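Local structure of putative membrane protein COG4129 (Clostridium difficile, 3KMI) at residues A[26-31]-A[39-44]; A[31-36]-A[104-109]; A[89-94]-A[162-167]; A[127-132]-A[166-171]. The protein is of unknown function but, as a membrane protein of the putative aromatic acid exporter family, may export aromatic acids; this chain is its all-helical C-terminal domain. One frame throughout, in Å; residues are numbered along the deposited sequence. Where two conformers were deposited one is given.

Contact 1. Residues A[26-31]-A[39-44]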
loop_
_atom_site.group_PDB
_atom_site.type_symbol
_atom_site.label_atom_id
_atom_site.label_comp_id
_atom_site.label_asym_id
_atom_site.label_seq_id
_atom_site.Cartn_x
_atom_site.Cartn_y
_atom_site.Cartn_z
ATOM N N ILE A 26 3.649 15.615 6.244
ATOM C CA ILE A 26 3.038 16.757 6.923
ATOM C C ILE A 26 2.165 17.576 5.937
ATOM O O ILE A 26 1.107 18.094 6.317
ATOM C CB ILE A 26 4.149 17.635 7.570
ATOM C CG1 ILE A 26 4.782 16.872 8.745
ATOM C CG2 ILE A 26 3.620 18.991 7.985
ATOM C CD1 ILE A 26 6.241 17.287 9.069
ATOM N N ASP A 27 2.617 17.695 4.682
ATOM C CA ASP A 27 1.779 18.362 3.653
ATOM C C ASP A 27 0.452 17.660 3.572
ATOM O O ASP A 27 -0.567 18.326 3.460
ATOM C CB ASP A 27 2.384 18.288 2.245
ATOM C CG ASP A 27 3.620 19.110 2.090
ATOM O OD1 ASP A 27 3.815 20.038 2.889
ATOM O OD2 ASP A 27 4.398 18.831 1.140
ATOM N N ILE A 28 0.474 16.319 3.588
ATOM C CA ILE A 28 -0.770 15.525 3.577
ATOM C C ILE A 28 -1.700 15.850 4.781
ATOM O O ILE A 28 -2.905 16.166 4.612
ATOM C CB ILE A 28 -0.487 14.008 3.424
ATOM C CG1 ILE A 28 0.004 13.730 1.989
ATOM C CG2 ILE A 28 -1.742 13.183 3.722
ATOM C CD1 ILE A 28 0.887 12.456 1.884
ATOM N N ALA A 29 -1.147 15.825 5.977
ATOM C CA ALA A 29 -1.924 16.195 7.185
ATOM C C ALA A 29 -2.587 17.588 7.008
ATOM O O ALA A 29 -3.722 17.790 7.441
ATOM C CB ALA A 29 -1.045 16.192 8.422
ATOM N N ASP A 30 -1.867 18.543 6.411
ATOM C CA ASP A 30 -2.392 19.917 6.215
ATOM C C ASP A 30 -3.522 19.961 5.196
ATOM O O ASP A 30 -4.416 20.820 5.261
ATOM C CB ASP A 30 -1.282 20.856 5.717
ATOM C CG ASP A 30 -0.208 21.121 6.768
ATOM O OD1 ASP A 30 -0.506 20.993 7.967
ATOM O OD2 ASP A 30 0.946 21.456 6.388
ATOM N N ILE A 31 -3.456 19.077 4.206
ATOM C CA ILE A 31 -4.488 19.019 3.172
ATOM C C ILE A 31 -5.829 18.542 3.763
ATOM O O ILE A 31 -6.903 19.078 3.420
ATOM C CB ILE A 31 -4.055 18.168 1.968
ATOM C CG1 ILE A 31 -3.023 18.961 1.134
ATOM C CG2 ILE A 31 -5.302 17.820 1.121
ATOM C CD1 ILE A 31 -2.123 18.139 0.241
ATOM N N ASN A 39 -0.900 24.480 -1.618
ATOM C CA ASN A 39 -0.022 23.757 -0.740
ATOM C C ASN A 39 1.241 23.236 -1.456
ATOM O O ASN A 39 1.351 23.328 -2.684
ATOM C CB ASN A 39 -0.822 22.664 -0.037
ATOM C CG ASN A 39 -0.484 21.280 -0.528
ATOM O OD1 ASN A 39 0.163 20.514 0.196
ATOM N ND2 ASN A 39 -0.901 20.942 -1.758
ATOM N N GLY A 40 2.195 22.730 -0.676
ATOM C CA GLY A 40 3.500 22.349 -1.194
ATOM C C GLY A 40 3.673 20.879 -1.530
ATOM O O GLY A 40 4.771 20.476 -1.895
ATOM N N TYR A 41 2.601 20.095 -1.448
ATOM C CA TYR A 41 2.653 18.658 -1.744
ATOM C C TYR A 41 3.385 18.378 -3.047
ATOM O O TYR A 41 4.308 17.532 -3.082
ATOM C CB TYR A 41 1.259 18.013 -1.813
ATOM C CG TYR A 41 1.329 16.568 -2.263
ATOM C CD1 TYR A 41 1.572 15.519 -1.336
ATOM C CD2 TYR A 41 1.127 16.228 -3.592
ATOM C CE1 TYR A 41 1.647 14.196 -1.745
ATOM C CE2 TYR A 41 1.200 14.886 -4.005
ATOM C CZ TYR A 41 1.451 13.887 -3.083
ATOM O OH TYR A 41 1.501 12.581 -3.537
ATOM N N SER A 42 3.021 19.100 -4.104
ATOM C CA SER A 42 3.543 18.785 -5.422
ATOM C C SER A 42 5.029 19.044 -5.516
ATOM O O SER A 42 5.811 18.188 -5.965
ATOM C CB SER A 42 2.827 19.600 -6.494
ATOM O OG SER A 42 1.597 18.970 -6.783
ATOM N N ARG A 43 5.400 20.256 -5.121
ATOM C CA ARG A 43 6.792 20.662 -5.080
ATOM C C ARG A 43 7.588 19.724 -4.197
ATOM O O ARG A 43 8.680 19.294 -4.568
ATOM C CB ARG A 43 6.900 22.115 -4.571
ATOM C CG ARG A 43 8.329 22.629 -4.384
ATOM C CD ARG A 43 9.138 22.510 -5.676
ATOM N NE ARG A 43 8.575 23.301 -6.775
ATOM C CZ ARG A 43 8.477 22.887 -8.040
ATOM N NH1 ARG A 43 8.885 21.663 -8.392
ATOM N NH2 ARG A 43 7.956 23.697 -8.954
ATOM N N ASP A 44 7.030 19.366 -3.049
ATOM C CA ASP A 44 7.791 18.567 -2.077
ATOM C C ASP A 44 7.973 17.119 -2.502
ATOM O O ASP A 44 9.015 16.505 -2.241
ATOM C CB ASP A 44 7.132 18.628 -0.708
ATOM C CG ASP A 44 7.216 20.034 -0.065
ATOM O OD1 ASP A 44 8.116 20.828 -0.435
ATOM O OD2 ASP A 44 6.380 20.327 0.828
HETATM O O HOH W 1 2.266 22.842 2.089
#

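Contact 2. Residues A[31-36]-A[104-109]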
loop_
_atom_site.group_PDB
_atom_site.type_symbol
_atom_site.label_atom_id
_atom_site.label_comp_id
_atom_site.label_asym_id
_atom_site.label_seq_id
_atom_site.Cartn_x
_atom_site.Cartn_y
_atom_site.Cartn_z
ATOM N N ILE A 31 -3.456 19.077 4.206
ATOM C CA ILE A 31 -4.488 19.019 3.172
ATOM C C ILE A 31 -5.829 18.542 3.763
ATOM O O ILE A 31 -6.903 19.078 3.420
ATOM C CB ILE A 31 -4.055 18.168 1.968
ATOM C CG1 ILE A 31 -3.023 18.961 1.134
ATOM C CG2 ILE A 31 -5.302 17.820 1.121
ATOM C CD1 ILE A 31 -2.123 18.139 0.241
ATOM N N ILE A 32 -5.768 17.583 4.693
ATOM C CA ILE A 32 -6.996 17.119 5.369
ATOM C C ILE A 32 -7.781 18.292 5.965
ATOM O O ILE A 32 -9.012 18.360 5.822
ATOM C CB ILE A 32 -6.702 16.034 6.447
ATOM C CG1 ILE A 32 -6.064 14.828 5.787
ATOM C CG2 ILE A 32 -7.965 15.660 7.270
ATOM C CD1 ILE A 32 -5.358 13.861 6.746
ATOM N N VAL A 33 -7.060 19.217 6.605
ATOM C CA VAL A 33 -7.673 20.345 7.323
ATOM C C VAL A 33 -7.964 21.530 6.405
ATOM O O VAL A 33 -8.953 22.206 6.595
ATOM C CB VAL A 33 -6.811 20.837 8.515
ATOM C CG1 VAL A 33 -7.450 22.048 9.181
ATOM C CG2 VAL A 33 -6.658 19.756 9.525
ATOM N N ASN A 34 -7.116 21.771 5.412
ATOM C CA ASN A 34 -7.368 22.830 4.398
ATOM C C ASN A 34 -7.331 22.317 2.966
ATOM O O ASN A 34 -6.352 22.561 2.271
ATOM C CB ASN A 34 -6.319 23.929 4.514
ATOM C CG ASN A 34 -6.291 24.563 5.866
ATOM O OD1 ASN A 34 -7.114 25.428 6.182
ATOM N ND2 ASN A 34 -5.323 24.160 6.676
ATOM N N PRO A 35 -8.384 21.608 2.508
ATOM C CA PRO A 35 -8.307 20.983 1.177
ATOM C C PRO A 35 -7.963 21.945 0.028
ATOM O O PRO A 35 -7.275 21.557 -0.926
ATOM C CB PRO A 35 -9.722 20.403 0.963
ATOM C CG PRO A 35 -10.555 20.869 2.119
ATOM C CD PRO A 35 -9.611 21.218 3.225
ATOM N N LYS A 36 -8.425 23.186 0.135
ATOM C CA LYS A 36 -8.413 24.105 -1.002
ATOM C C LYS A 36 -7.256 25.098 -0.956
ATOM O O LYS A 36 -6.991 25.787 -1.950
ATOM C CB LYS A 36 -9.745 24.856 -1.090
ATOM C CG LYS A 36 -10.479 24.693 -2.428
ATOM C CD LYS A 36 -11.330 23.417 -2.456
ATOM C CE LYS A 36 -11.917 23.109 -1.078
ATOM N NZ LYS A 36 -13.397 22.913 -1.113
ATOM N N GLN A 104 -13.159 13.273 13.413
ATOM C CA GLN A 104 -12.219 12.145 13.230
ATOM C C GLN A 104 -11.127 12.413 12.176
ATOM O O GLN A 104 -10.017 11.914 12.300
ATOM C CB GLN A 104 -12.972 10.854 12.906
ATOM C CG GLN A 104 -13.739 10.226 14.082
ATOM C CD GLN A 104 -12.854 9.931 15.303
ATOM O OE1 GLN A 104 -13.185 10.309 16.434
ATOM N NE2 GLN A 104 -11.732 9.260 15.079
ATOM N N ALA A 105 -11.461 13.206 11.152
ATOM C CA ALA A 105 -10.473 13.681 10.168
ATOM C C ALA A 105 -9.471 14.629 10.812
ATOM O O ALA A 105 -8.276 14.517 10.583
ATOM C CB ALA A 105 -11.190 14.367 8.955
ATOM N N HIS A 106 -9.952 15.568 11.627
ATOM C CA HIS A 106 -9.071 16.435 12.413
ATOM C C HIS A 106 -8.143 15.598 13.323
ATOM O O HIS A 106 -6.987 15.924 13.468
ATOM C CB HIS A 106 -9.904 17.410 13.249
ATOM C CG HIS A 106 -10.500 18.538 12.461
ATOM N ND1 HIS A 106 -9.748 19.603 12.006
ATOM C CD2 HIS A 106 -11.781 18.803 12.107
ATOM C CE1 HIS A 106 -10.535 20.463 11.382
ATOM N NE2 HIS A 106 -11.774 20.000 11.429
ATOM N N ILE A 107 -8.649 14.514 13.902
ATOM C CA ILE A 107 -7.840 13.651 14.777
ATOM C C ILE A 107 -6.770 12.894 13.945
ATOM O O ILE A 107 -5.617 12.770 14.371
ATOM C CB ILE A 107 -8.738 12.700 15.603
ATOM C CG1 ILE A 107 -9.427 13.488 16.728
ATOM C CG2 ILE A 107 -7.935 11.502 16.214
ATOM C CD1 ILE A 107 -10.658 12.799 17.266
ATOM N N LEU A 108 -7.172 12.412 12.768
ATOM C CA LEU A 108 -6.262 11.782 11.829
ATOM C C LEU A 108 -5.149 12.755 11.430
ATOM O O LEU A 108 -3.950 12.414 11.415
ATOM C CB LEU A 108 -7.013 11.315 10.566
ATOM C CG LEU A 108 -6.036 10.747 9.532
ATOM C CD1 LEU A 108 -5.376 9.491 10.125
ATOM C CD2 LEU A 108 -6.711 10.469 8.202
ATOM N N SER A 109 -5.543 13.960 11.067
ATOM C CA SER A 109 -4.569 14.958 10.704
ATOM C C SER A 109 -3.564 15.250 11.844
ATOM O O SER A 109 -2.353 15.318 11.604
ATOM C CB SER A 109 -5.284 16.236 10.316
ATOM O OG SER A 109 -4.347 17.257 10.088
#

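Contact 3. Residues A[89-94]-A[162-167]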
loop_
_atom_site.group_PDB
_atom_site.type_symbol
_atom_site.label_atom_id
_atom_site.label_comp_id
_atom_site.label_asym_id
_atom_site.label_seq_id
_atom_site.Cartn_x
_atom_site.Cartn_y
_atom_site.Cartn_z
ATOM N N GLU A 89 1.970 8.870 -1.903
ATOM C CA GLU A 89 1.069 9.041 -3.057
ATOM C C GLU A 89 -0.315 8.412 -2.831
ATOM O O GLU A 89 -1.311 9.006 -3.214
ATOM C CB GLU A 89 1.714 8.456 -4.313
ATOM C CG GLU A 89 2.896 9.275 -4.741
ATOM C CD GLU A 89 3.478 8.780 -6.061
ATOM O OE1 GLU A 89 3.872 7.609 -6.164
ATOM O OE2 GLU A 89 3.503 9.558 -6.990
ATOM N N ASN A 90 -0.362 7.224 -2.225
ATOM C CA ASN A 90 -1.641 6.601 -1.870
ATOM C C ASN A 90 -2.463 7.467 -0.892
ATOM O O ASN A 90 -3.665 7.639 -1.083
ATOM C CB ASN A 90 -1.441 5.208 -1.281
ATOM C CG ASN A 90 -0.774 4.239 -2.242
ATOM O OD1 ASN A 90 -0.690 4.485 -3.461
ATOM N ND2 ASN A 90 -0.311 3.117 -1.700
ATOM N N LEU A 91 -1.816 7.975 0.154
ATOM C CA LEU A 91 -2.496 8.859 1.098
ATOM C C LEU A 91 -3.034 10.082 0.373
ATOM O O LEU A 91 -4.219 10.384 0.488
ATOM C CB LEU A 91 -1.553 9.264 2.221
ATOM C CG LEU A 91 -1.247 8.092 3.159
ATOM C CD1 LEU A 91 0.027 8.377 3.932
ATOM C CD2 LEU A 91 -2.411 7.832 4.099
ATOM N N TYR A 92 -2.172 10.759 -0.390
ATOM C CA TYR A 92 -2.596 11.956 -1.138
ATOM C C TYR A 92 -3.852 11.700 -1.969
ATOM O O TYR A 92 -4.793 12.520 -1.934
ATOM C CB TYR A 92 -1.474 12.488 -2.046
ATOM C CG TYR A 92 -1.925 13.684 -2.900
ATOM C CD1 TYR A 92 -1.997 14.967 -2.347
ATOM C CD2 TYR A 92 -2.256 13.528 -4.244
ATOM C CE1 TYR A 92 -2.391 16.092 -3.131
ATOM C CE2 TYR A 92 -2.657 14.641 -5.031
ATOM C CZ TYR A 92 -2.724 15.905 -4.452
ATOM O OH TYR A 92 -3.108 16.993 -5.182
ATOM N N SER A 93 -3.864 10.615 -2.747
ATOM C CA SER A 93 -5.041 10.257 -3.539
ATOM C C SER A 93 -6.269 10.184 -2.630
ATOM O O SER A 93 -7.313 10.778 -2.938
ATOM C CB SER A 93 -4.809 8.937 -4.291
ATOM O OG SER A 93 -5.935 8.557 -5.048
ATOM N N TYR A 94 -6.139 9.498 -1.490
ATOM C CA TYR A 94 -7.282 9.327 -0.594
ATOM C C TYR A 94 -7.743 10.665 -0.001
ATOM O O TYR A 94 -8.916 10.997 -0.067
ATOM C CB TYR A 94 -6.949 8.376 0.564
ATOM C CG TYR A 94 -6.770 6.920 0.153
ATOM C CD1 TYR A 94 -7.489 6.369 -0.900
ATOM C CD2 TYR A 94 -5.897 6.103 0.863
ATOM C CE1 TYR A 94 -7.324 5.011 -1.247
ATOM C CE2 TYR A 94 -5.703 4.773 0.532
ATOM C CZ TYR A 94 -6.428 4.225 -0.506
ATOM O OH TYR A 94 -6.230 2.892 -0.788
ATOM N N THR A 162 -4.966 2.315 6.986
ATOM C CA THR A 162 -4.287 1.174 6.379
ATOM C C THR A 162 -2.915 1.564 5.869
ATOM O O THR A 162 -1.929 0.879 6.143
ATOM C CB THR A 162 -5.132 0.522 5.257
ATOM O OG1 THR A 162 -6.342 0.008 5.839
ATOM C CG2 THR A 162 -4.391 -0.602 4.659
ATOM N N GLU A 163 -2.849 2.654 5.130
ATOM C CA GLU A 163 -1.579 3.134 4.566
ATOM C C GLU A 163 -0.613 3.546 5.688
ATOM O O GLU A 163 0.578 3.195 5.672
ATOM C CB GLU A 163 -1.816 4.308 3.601
ATOM C CG GLU A 163 -2.604 3.910 2.353
ATOM C CD GLU A 163 -1.914 2.820 1.514
ATOM O OE1 GLU A 163 -0.666 2.810 1.353
ATOM O OE2 GLU A 163 -2.641 1.952 1.001
ATOM N N LEU A 164 -1.148 4.216 6.702
ATOM C CA LEU A 164 -0.332 4.656 7.815
ATOM C C LEU A 164 0.289 3.514 8.609
ATOM O O LEU A 164 1.370 3.675 9.161
ATOM C CB LEU A 164 -1.120 5.592 8.749
ATOM C CG LEU A 164 -1.369 7.003 8.212
ATOM C CD1 LEU A 164 -2.269 7.715 9.273
ATOM C CD2 LEU A 164 -0.035 7.800 8.051
ATOM N N LYS A 165 -0.372 2.371 8.695
ATOM C CA LYS A 165 0.209 1.242 9.418
ATOM C C LYS A 165 1.480 0.794 8.707
ATOM O O LYS A 165 2.509 0.588 9.336
ATOM C CB LYS A 165 -0.776 0.070 9.531
ATOM C CG LYS A 165 -0.323 -1.024 10.480
ATOM C CD LYS A 165 -1.394 -2.121 10.576
ATOM C CE LYS A 165 -1.019 -3.211 11.551
ATOM N NZ LYS A 165 -2.162 -4.131 11.676
ATOM N N GLN A 166 1.398 0.637 7.391
ATOM C CA GLN A 166 2.589 0.242 6.632
ATOM C C GLN A 166 3.665 1.319 6.671
ATOM O O GLN A 166 4.820 0.988 6.782
ATOM C CB GLN A 166 2.281 -0.146 5.196
ATOM C CG GLN A 166 3.508 -0.893 4.594
ATOM C CD GLN A 166 3.930 -2.159 5.413
ATOM O OE1 GLN A 166 3.101 -3.026 5.742
ATOM N NE2 GLN A 166 5.227 -2.264 5.710
ATOM N N PHE A 167 3.284 2.602 6.608
ATOM C CA PHE A 167 4.246 3.694 6.811
ATOM C C PHE A 167 5.041 3.571 8.123
ATOM O O PHE A 167 6.276 3.735 8.150
ATOM C CB PHE A 167 3.530 5.058 6.773
ATOM C CG PHE A 167 4.472 6.225 6.792
ATOM C CD1 PHE A 167 4.905 6.791 5.596
ATOM C CD2 PHE A 167 4.964 6.731 8.013
ATOM C CE1 PHE A 167 5.762 7.840 5.585
ATOM C CE2 PHE A 167 5.846 7.772 8.027
ATOM C CZ PHE A 167 6.250 8.348 6.801
HETATM O O HOH W 2 -5.196 1.481 1.318
#

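Contact 4. Residues A[127-132]-A[166-171]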
loop_
_atom_site.group_PDB
_atom_site.type_symbol
_atom_site.label_atom_id
_atom_site.label_comp_id
_atom_site.label_asym_id
_atom_site.label_seq_id
_atom_site.Cartn_x
_atom_site.Cartn_y
_atom_site.Cartn_z
ATOM N N LEU A 127 4.617 2.584 19.990
ATOM C CA LEU A 127 3.634 3.508 20.532
ATOM C C LEU A 127 2.701 3.996 19.436
ATOM O O LEU A 127 1.489 3.981 19.587
ATOM C CB LEU A 127 4.307 4.701 21.234
ATOM C CG LEU A 127 4.980 4.338 22.572
ATOM C CD1 LEU A 127 5.686 5.553 23.119
ATOM C CD2 LEU A 127 4.015 3.785 23.620
ATOM N N LEU A 128 3.274 4.442 18.329
ATOM C CA LEU A 128 2.464 5.019 17.242
ATOM C C LEU A 128 1.537 3.951 16.612
ATOM O O LEU A 128 0.365 4.221 16.300
ATOM C CB LEU A 128 3.379 5.686 16.199
ATOM C CG LEU A 128 4.191 6.889 16.727
ATOM C CD1 LEU A 128 5.160 7.386 15.673
ATOM C CD2 LEU A 128 3.214 8.025 17.162
ATOM N N LEU A 129 2.044 2.726 16.494
ATOM C CA LEU A 129 1.205 1.628 16.009
ATOM C C LEU A 129 0.019 1.327 16.953
ATOM O O LEU A 129 -1.103 1.132 16.478
ATOM C CB LEU A 129 2.046 0.373 15.693
ATOM C CG LEU A 129 2.955 0.446 14.456
ATOM C CD1 LEU A 129 4.128 -0.532 14.574
ATOM C CD2 LEU A 129 2.157 0.219 13.171
ATOM N N GLU A 130 0.269 1.286 18.269
ATOM C CA GLU A 130 -0.815 1.166 19.268
ATOM C C GLU A 130 -1.847 2.291 19.109
ATOM O O GLU A 130 -3.063 2.046 19.125
ATOM C CB GLU A 130 -0.275 1.204 20.705
ATOM C CG GLU A 130 0.546 -0.000 21.148
ATOM C CD GLU A 130 1.371 0.293 22.397
ATOM O OE1 GLU A 130 2.622 0.268 22.308
ATOM O OE2 GLU A 130 0.774 0.578 23.464
ATOM N N GLU A 131 -1.351 3.522 18.951
ATOM C CA GLU A 131 -2.227 4.703 18.825
ATOM C C GLU A 131 -3.074 4.576 17.575
ATOM O O GLU A 131 -4.278 4.860 17.596
ATOM C CB GLU A 131 -1.429 6.013 18.812
ATOM C CG GLU A 131 -2.283 7.292 18.695
ATOM C CD GLU A 131 -1.457 8.608 18.840
ATOM O OE1 GLU A 131 -0.232 8.537 19.095
ATOM O OE2 GLU A 131 -2.048 9.717 18.703
ATOM N N LEU A 132 -2.448 4.129 16.491
ATOM C CA LEU A 132 -3.176 3.851 15.246
ATOM C C LEU A 132 -4.280 2.797 15.439
ATOM O O LEU A 132 -5.412 2.969 14.936
ATOM C CB LEU A 132 -2.203 3.437 14.115
ATOM C CG LEU A 132 -2.804 3.183 12.745
ATOM C CD1 LEU A 132 -3.679 4.368 12.332
ATOM C CD2 LEU A 132 -1.664 3.026 11.724
ATOM N N GLN A 166 1.398 0.637 7.391
ATOM C CA GLN A 166 2.589 0.242 6.632
ATOM C C GLN A 166 3.665 1.319 6.671
ATOM O O GLN A 166 4.820 0.988 6.782
ATOM C CB GLN A 166 2.281 -0.146 5.196
ATOM C CG GLN A 166 3.508 -0.893 4.594
ATOM C CD GLN A 166 3.930 -2.159 5.413
ATOM O OE1 GLN A 166 3.101 -3.026 5.742
ATOM N NE2 GLN A 166 5.227 -2.264 5.710
ATOM N N PHE A 167 3.284 2.602 6.608
ATOM C CA PHE A 167 4.246 3.694 6.811
ATOM C C PHE A 167 5.041 3.571 8.123
ATOM O O PHE A 167 6.276 3.735 8.150
ATOM C CB PHE A 167 3.530 5.058 6.773
ATOM C CG PHE A 167 4.472 6.225 6.792
ATOM C CD1 PHE A 167 4.905 6.791 5.596
ATOM C CD2 PHE A 167 4.964 6.731 8.013
ATOM C CE1 PHE A 167 5.762 7.840 5.585
ATOM C CE2 PHE A 167 5.846 7.772 8.027
ATOM C CZ PHE A 167 6.250 8.348 6.801
ATOM N N LEU A 168 4.353 3.245 9.210
ATOM C CA LEU A 168 5.012 3.149 10.510
ATOM C C LEU A 168 5.880 1.904 10.596
ATOM O O LEU A 168 6.936 1.945 11.210
ATOM C CB LEU A 168 4.001 3.173 11.676
ATOM C CG LEU A 168 3.287 4.517 11.919
ATOM C CD1 LEU A 168 2.024 4.342 12.805
ATOM C CD2 LEU A 168 4.238 5.600 12.530
ATOM N N VAL A 169 5.450 0.821 9.947
ATOM C CA VAL A 169 6.242 -0.411 9.923
ATOM C C VAL A 169 7.537 -0.133 9.181
ATOM O O VAL A 169 8.619 -0.597 9.608
ATOM C CB VAL A 169 5.466 -1.583 9.280
ATOM C CG1 VAL A 169 6.394 -2.788 8.976
ATOM C CG2 VAL A 169 4.290 -1.978 10.175
ATOM N N ASN A 170 7.408 0.606 8.082
ATOM C CA ASN A 170 8.537 1.001 7.236
ATOM C C ASN A 170 9.502 1.929 7.970
ATOM O O ASN A 170 10.724 1.780 7.870
ATOM C CB ASN A 170 8.067 1.690 5.927
ATOM C CG ASN A 170 7.542 0.702 4.890
ATOM O OD1 ASN A 170 7.786 -0.487 4.984
ATOM N ND2 ASN A 170 6.806 1.201 3.896
ATOM N N ARG A 171 8.969 2.887 8.713
ATOM C CA ARG A 171 9.829 3.865 9.382
ATOM C C ARG A 171 10.604 3.160 10.511
ATOM O O ARG A 171 11.771 3.454 10.739
ATOM C CB ARG A 171 9.032 5.068 9.886
ATOM C CG ARG A 171 9.923 6.125 10.594
ATOM C CD ARG A 171 9.358 7.499 10.494
ATOM N NE ARG A 171 9.558 8.101 9.179
ATOM C CZ ARG A 171 9.321 9.373 8.891
ATOM N NH1 ARG A 171 8.895 10.217 9.843
ATOM N NH2 ARG A 171 9.565 9.830 7.654
#

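Contact 1. Residues A[26-31]-A[39-44]
Asp27 reaches from helix 7-33 to the start of helix 41-61 and brings its carboxylate against that of Asp44, with OD2 of Asp27 2.5 Å from OD2 of Asp44. The two planes lie only 18° apart, nearly coplanar. In both residues CG stands beside the backbone N and anti to the carbonyl carbon (chi1 -69° in Asp27), which sends each acid group into the gap between the helices. The same Asp27 OD2 lies over the first turn of helix 41-61, 3.4 Å from Tyr41 CA. Gly40 takes the N-cap position there, and one water accepts from its N at 2.8 Å while donating weakly to Asp27 OD1.

Ile31 crosses Asn39 at about a right angle, laying CD1 on the amide 3.3 Å from Asn39 OD1. That oxygen also accepts a weak hydrogen bond from Tyr41 N, two residues on. Chi1 of Tyr41 (174°) sets the ring alongside Ile28, the two side chains pointing the same way, and Ile28 CG1 comes obliquely within 4.1 Å of Tyr41 CD1. Tyr92 of helix 68-95 stacks on that ring. This is the corner of a helical hairpin, apolar on its inner side and acidic on its outer. Two carboxylate oxygens so close imply that one acid probably holds a proton; the neighbouring charge would be expected to raise its proton affinity.

Contact 2. Residues A[31-36]-A[104-109]
Ile32 overlaps a full turn of helix 103-117, its two branches dividing the work. CG2 settles over the backbone of Ala105, 3.5 Å from Ala105 O and 3.9 Å from Ala105 CB, while CD1 reaches on to Leu108. With CG1 beside the backbone N (chi1 -61°) and CD1 extended from it, the longer branch meets Leu108 CD2 at 3.9 Å, the two side chains crossing at about a right angle. Between these ends Ser109 offers its CB, 4.1 Å from Ile32 CG2. Leu108 starts off to the flank, and its CD2 methyl comes back to Ile32.

The contact joins the C-terminal end of helix 7-33 to helix 103-117 within an all-helical bundle. Helix 148-176 packs on the same residues from another direction: Leu157 touches Ala105, and Cys160, Leu161 and Leu164 touch Leu108. Val95 of helix 68-95 adds to the cover on Ile32.

Val33 holds the outer margin. Its CG2 methyl lies 3.5 Å from Ser109 OG, a hydroxyl already hydrogen-bonded to Ala29 O one turn back on helix 7-33, so the methyl lies against a polar atom that has its partner. The two methyls of Val33 also share the His106 ring, CG2 4.0 Å from ND1 of His106 and CG1 4.1 Å from its CE1. His106 starts away from Val33, but its ring swings back along the surface to meet these methyls.

Contact 3. Residues A[89-94]-A[162-167]
Two antiparallel helices of the bundle, 68-95 and 148-176, share Glu163 here; the axes of the short segments 89-94 and 162-167 approach to 10.1 Å at 160°. The bend at chi2 (-60°) folds the Glu163 carboxylate round toward the Asn90 amide and the Tyr94 hydroxyl. Asn90 ND2 donates to Glu163 OE1 at 3.1 Å in an almost straight bond, in the plane of the amide but from above the carboxylate, whose plane stands nearly perpendicular to it. The other oxygen, OE2, receives a hydrogen bond of 2.6 Å from a water, and that water accepts from Tyr94 OH. Both oxygens of this buried acid thus have donors.

The aliphatic part of Glu163 is wedged as well: its CG lies at the edge of the Tyr94 ring, 3.7 Å from Tyr94 CE2. In the conformer given, Leu91 CD2 lies 3.6 Å from Glu163 CB and Leu91 CD1 faces Leu164 CD2, though a second conformer makes both less certain.

On the inner side Leu91 touches Ile28 of helix 7-33, and Leu164 rests on Leu108 and Ile112 of helix 103-117. The polar side faces the second subunit, where Tyr94 of the other chain hydrogen-bonds Thr162 and Asn90 of the other chain packs on Glu163.

Contact 4. Residues A[127-132]-A[166-171]
Leu128 is the first residue of 127-132 to touch helix 148-176, and it meets Leu168 at about a right angle. Its CD1 sits 3.7 Å from Leu168 CD2, and its CB is hardly farther, 3.8 Å from the same methyl. With CG beside the backbone N (chi1 -70°), Leu168 brings both methyls against helix 124-140, and its other methyl, CD1, lands on the backbone of Leu128, 3.9 Å from the carbonyl oxygen Leu128 O.

Leu129 comes next, sliding past Leu168 in the opposite direction. Its CD2 lies 3.8 Å from Leu168 CB and also brushes Val169 CG2 at 4.3 Å, closing the side of the contact toward the surface. Helices 124-140 and 148-176 form an antiparallel helical hairpin; the axes of segments 127-132 and 166-171 approach to 10.0 Å, at 172°, and Leu168 enters among Leu128, Leu129 and Leu132 of the facing helix. The side chains that meet are all aliphatic.

Glu131 turns aside to a salt bridge with Lys114 of helix 103-117. One turn on from Leu128, Leu132 completes the surround: its CD2 stands 4.1 Å from Leu168 CD1. Leu132 CG takes the position anti to the backbone N, unlike that of its two fellow leucines, and its side chain also touches Phe111 of helix 103-117 and Leu161 and Leu164 of helix 148-176. Ile115 of helix 103-117 packs on Leu168.

In the fold
From the N terminus, helix 7-33 runs to the turn where contact 1 closes a short loop, pairing its last turns with the start of helix 41-61. Contact 2 takes up the end of that same first helix, sharing Ile31, and closes a far longer loop onto helix 103-117; contacts 1 and 2 therefore cross along the chain, as do contacts 2 and 3. Contact 3 ties helix 68-95 to the last helix, 148-176, near the centre of the chain. Contact 4 opens inside that loop on helix 124-140 and ends on the same stretch; the two share Gln166 and Phe167. Contacts 1 and 4 lie on opposite sides of the chain's centre, about 20 Å apart between centres.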